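Local coordinates for xylose isomerase domain protein TIM barrel (Planctomyces limnophilus, PDB 3TVA) that probably acts as a metal-dependent isomerase of the xylose isomerase-like TIM-barrel family, with a magnesium ion bound in its barrel, at residues I250-R253 / G254-T257; G72-D75 / G76-Y79. One frame throughout, in Å; residues are numbered along the deposited sequence. Where two conformers were deposited one is given.

Contact 1 (I250-R253 / G254-T257); sequences IGYR and GPLT
In this TIM barrel the chain runs from helix 240-249 through a short loop into strand 256-258, and the ring of Y252 lies over the backbone of G254, its hydroxyl reaching P255. The helix closes with a Schellman motif at G251, whose positive phi would jam a side chain against the carbonyl O of I250. A chi1 of -179° swings the Y252 ring beside its own carbonyl carbon and out over the residues that follow. The backbone N of G254 sits over the ring centre, 3.4 Å above its plane, and Y252 CZ comes within 3.4 Å of G254 CA. Glycine suits this place, since a CB on G254 would run into Y252 OH. At the ring edge Y252 OH donates to P255 O over 2.8 Å, the hydroxyl tilted 18° from the carbonyl plane, while L256 CD2 stands 4.4 Å from Y252 CE2. R253 turns back the other way: its chain bends at chi2 (-68°), and NH1 gives a hydrogen bond of 3.1 Å to Y252 O from above the carbonyl plane. The same NH1 also bonds W248 O, and the guanidinium makes a cation-pi contact with the W248 ring; Y252 O takes a second bond from W11 NE1. A phenylalanine in place of Y252 would probably leave P255 O without its hydroxyl donor and the ring less firmly fixed over G254. The hydroxyl of the buried Y252 thus reaches across the bend to a carbonyl just before the strand, while the arginine ties the loop back to the helix end.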
loop_
_atom_site.group_PDB
_atom_site.type_symbol
_atom_site.label_atom_id
_atom_site.label_comp_id
_atom_site.label_asym_id
_atom_site.label_seq_id
_atom_site.Cartn_x
_atom_site.Cartn_y
_atom_site.Cartn_z
ATOM N N ILE A 250 12.043 -12.643 8.474
ATOM C CA ILE A 250 11.598 -13.269 7.228
ATOM C C ILE A 250 12.405 -12.843 6.008
ATOM O O ILE A 250 12.120 -13.272 4.895
ATOM C CB ILE A 250 10.125 -13.046 6.959
ATOM C CG1 ILE A 250 9.863 -11.551 6.724
ATOM C CG2 ILE A 250 9.311 -13.604 8.123
ATOM C CD1 ILE A 250 8.441 -11.236 6.324
ATOM N N GLY A 251 13.414 -12.007 6.209
ATOM C CA GLY A 251 14.281 -11.633 5.110
ATOM C C GLY A 251 13.914 -10.343 4.388
ATOM O O GLY A 251 14.537 -10.029 3.375
ATOM N N TYR A 252 12.956 -9.562 4.905
ATOM C CA TYR A 252 12.599 -8.335 4.196
ATOM C C TYR A 252 13.640 -7.260 4.459
ATOM O O TYR A 252 13.951 -6.944 5.611
ATOM C CB TYR A 252 11.220 -7.825 4.606
ATOM C CG TYR A 252 10.858 -6.566 3.855
ATOM C CD1 TYR A 252 10.448 -6.626 2.523
ATOM C CD2 TYR A 252 10.962 -5.313 4.463
ATOM C CE1 TYR A 252 10.120 -5.468 1.817
ATOM C CE2 TYR A 252 10.643 -4.142 3.764
ATOM C CZ TYR A 252 10.227 -4.231 2.445
ATOM O OH TYR A 252 9.916 -3.090 1.753
ATOM N N ARG A 253 14.303 -6.848 3.382
ATOM C CA ARG A 253 15.291 -5.775 3.385
ATOM C C ARG A 253 14.895 -4.429 2.753
ATOM O O ARG A 253 15.697 -3.495 2.738
ATOM C CB ARG A 253 16.625 -6.309 2.855
ATOM C CG ARG A 253 17.072 -7.595 3.590
ATOM C CD ARG A 253 17.444 -7.312 5.058
ATOM N NE ARG A 253 17.980 -8.490 5.738
ATOM C CZ ARG A 253 17.265 -9.284 6.531
ATOM N NH1 ARG A 253 15.981 -9.020 6.748
ATOM N NH2 ARG A 253 17.833 -10.334 7.118
ATOM N N GLY A 254 13.692 -4.355 2.192
ATOM C CA GLY A 254 13.317 -3.231 1.346
ATOM C C GLY A 254 12.940 -1.981 2.134
ATOM O O GLY A 254 13.142 -1.919 3.350
ATOM N N PRO A 255 12.369 -0.981 1.446
ATOM C CA PRO A 255 12.053 0.289 2.109
ATOM C C PRO A 255 11.003 0.144 3.205
ATOM O O PRO A 255 10.094 -0.697 3.116
ATOM C CB PRO A 255 11.497 1.159 0.966
ATOM C CG PRO A 255 12.100 0.578 -0.278
ATOM C CD PRO A 255 12.170 -0.917 -0.015
ATOM N N LEU A 256 11.123 0.967 4.235
ATOM C CA LEU A 256 10.080 1.055 5.244
ATOM C C LEU A 256 9.309 2.323 4.932
ATOM O O LEU A 256 9.776 3.427 5.216
ATOM C CB LEU A 256 10.711 1.169 6.636
ATOM C CG LEU A 256 11.686 0.061 7.075
ATOM C CD1 LEU A 256 12.331 0.394 8.435
ATOM C CD2 LEU A 256 10.980 -1.296 7.135
ATOM N N THR A 257 8.100 2.175 4.403
ATOM C CA THR A 257 7.385 3.337 3.921
ATOM C C THR A 257 6.341 3.777 4.935
ATOM O O THR A 257 5.339 3.091 5.160
ATOM C CB THR A 257 6.710 3.089 2.553
ATOM O OG1 THR A 257 7.661 2.535 1.634
ATOM C CG2 THR A 257 6.151 4.407 1.992
#

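Contact 2 (G72-D75 / G76-Y79); sequences GGFD and GESY
E77 carries CG anti to its own carbonyl carbon (chi1 -74°) and runs extended beyond it (chi2 -171°), which sends the carboxylate back across the turn to F74, whose own chi1 of -45° sets its ring beside the returning acid. E77 OE1 accepts the backbone N-H of F74 at 3.1 Å, approached from above the carboxylate plane. The other oxygen, E77 OE2, lies in the plane of the F74 ring at its edge, 3.3 Å from CD2, where the ring's slightly positive C-H rim would suit a negative oxygen. The hydrogen bond of E77 OE2 goes to the backbone N of G90. Underneath is a type II beta turn from F74 to E77, closed by a weak bond of 3.5 Å from E77 N to F74 O. G76 holds its third position with positive phi, where a side chain would clash with D75 O. The turn belongs to the loop between strand 66-71 and helix 82-88, at the surface. The F74 side chain packs on R100, E103 and M104 of helix 97-114, and R100 NH2 also bonds D75 O, while E77 touches V89 in the loop beyond helix 82-88.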
loop_
_atom_site.group_PDB
_atom_site.type_symbol
_atom_site.label_atom_id
_atom_site.label_comp_id
_atom_site.label_asym_id
_atom_site.label_seq_id
_atom_site.Cartn_x
_atom_site.Cartn_y
_atom_site.Cartn_z
ATOM N N GLY A 72 -2.554 2.713 -7.153
ATOM C CA GLY A 72 -3.821 3.087 -7.752
ATOM C C GLY A 72 -4.827 3.586 -6.730
ATOM O O GLY A 72 -4.779 3.232 -5.557
ATOM N N GLY A 73 -5.739 4.426 -7.189
ATOM C CA GLY A 73 -6.878 4.881 -6.409
ATOM C C GLY A 73 -7.823 5.432 -7.458
ATOM O O GLY A 73 -7.371 5.852 -8.527
ATOM N N PHE A 74 -9.121 5.447 -7.175
ATOM C CA PHE A 74 -10.090 5.682 -8.237
ATOM C C PHE A 74 -11.234 6.536 -7.756
ATOM O O PHE A 74 -11.524 6.580 -6.558
ATOM C CB PHE A 74 -10.661 4.350 -8.743
ATOM C CG PHE A 74 -9.625 3.287 -8.966
ATOM C CD1 PHE A 74 -8.851 3.288 -10.113
ATOM C CD2 PHE A 74 -9.424 2.287 -8.029
ATOM C CE1 PHE A 74 -7.889 2.294 -10.325
ATOM C CE2 PHE A 74 -8.467 1.299 -8.232
ATOM C CZ PHE A 74 -7.700 1.306 -9.382
ATOM N N ASP A 75 -11.883 7.221 -8.689
ATOM C CA ASP A 75 -13.071 8.002 -8.376
ATOM C C ASP A 75 -14.194 7.069 -7.930
ATOM O O ASP A 75 -14.322 5.942 -8.430
ATOM C CB ASP A 75 -13.506 8.821 -9.595
ATOM C CG ASP A 75 -12.524 9.934 -9.929
ATOM O OD1 ASP A 75 -12.136 10.056 -11.114
ATOM O OD2 ASP A 75 -12.140 10.686 -9.006
ATOM N N GLY A 76 -14.982 7.533 -6.968
ATOM C CA GLY A 76 -16.110 6.778 -6.453
ATOM C C GLY A 76 -15.750 5.809 -5.339
ATOM O O GLY A 76 -16.606 5.076 -4.859
ATOM N N GLU A 77 -14.487 5.790 -4.929
ATOM C CA GLU A 77 -14.090 4.935 -3.810
ATOM C C GLU A 77 -14.388 5.636 -2.489
ATOM O O GLU A 77 -13.985 6.782 -2.280
ATOM C CB GLU A 77 -12.615 4.574 -3.897
ATOM C CG GLU A 77 -12.298 3.552 -4.979
ATOM C CD GLU A 77 -10.868 3.047 -4.893
ATOM O OE1 GLU A 77 -9.960 3.884 -4.684
ATOM O OE2 GLU A 77 -10.654 1.815 -5.027
ATOM N N SER A 78 -15.104 4.963 -1.597
ATOM C CA SER A 78 -15.348 5.555 -0.290
ATOM C C SER A 78 -15.052 4.606 0.865
ATOM O O SER A 78 -15.552 3.485 0.912
ATOM C CB SER A 78 -16.785 6.059 -0.180
ATOM O OG SER A 78 -17.040 6.471 1.142
ATOM N N TYR A 79 -14.234 5.093 1.789
ATOM C CA TYR A 79 -13.856 4.403 3.026
ATOM C C TYR A 79 -14.737 4.767 4.241
ATOM O O TYR A 79 -14.344 4.517 5.387
ATOM C CB TYR A 79 -12.352 4.532 3.322
ATOM C CG TYR A 79 -11.469 3.788 2.325
ATOM C CD1 TYR A 79 -11.075 2.471 2.555
ATOM C CD2 TYR A 79 -11.033 4.404 1.154
ATOM C CE1 TYR A 79 -10.266 1.788 1.645
ATOM C CE2 TYR A 79 -10.227 3.730 0.238
ATOM C CZ TYR A 79 -9.842 2.425 0.496
ATOM O OH TYR A 79 -9.045 1.751 -0.410
#

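Contact 1 lies in the loop before strand 256-258, at the N-terminal end of the parallel barrel strands, and contact 2 in the loop after strand 66-71, at their C-terminal end. They sit on opposite sides of the chain's centre, 27 Å apart between centres and about 13 Å between nearest atoms, without touching. Strand 256-258 is followed directly by the magnesium ligand E259, and the Y252 side chain is about 8 Å from that of H211, another ligand. In contact 2 the E77 side chain is about 10 Å from that of E158. The Y252 side chain and G73 are each about 12 Å from the magnesium ion, so neither contact supplies a ligand; E158, D184, H211 and E259 form the site.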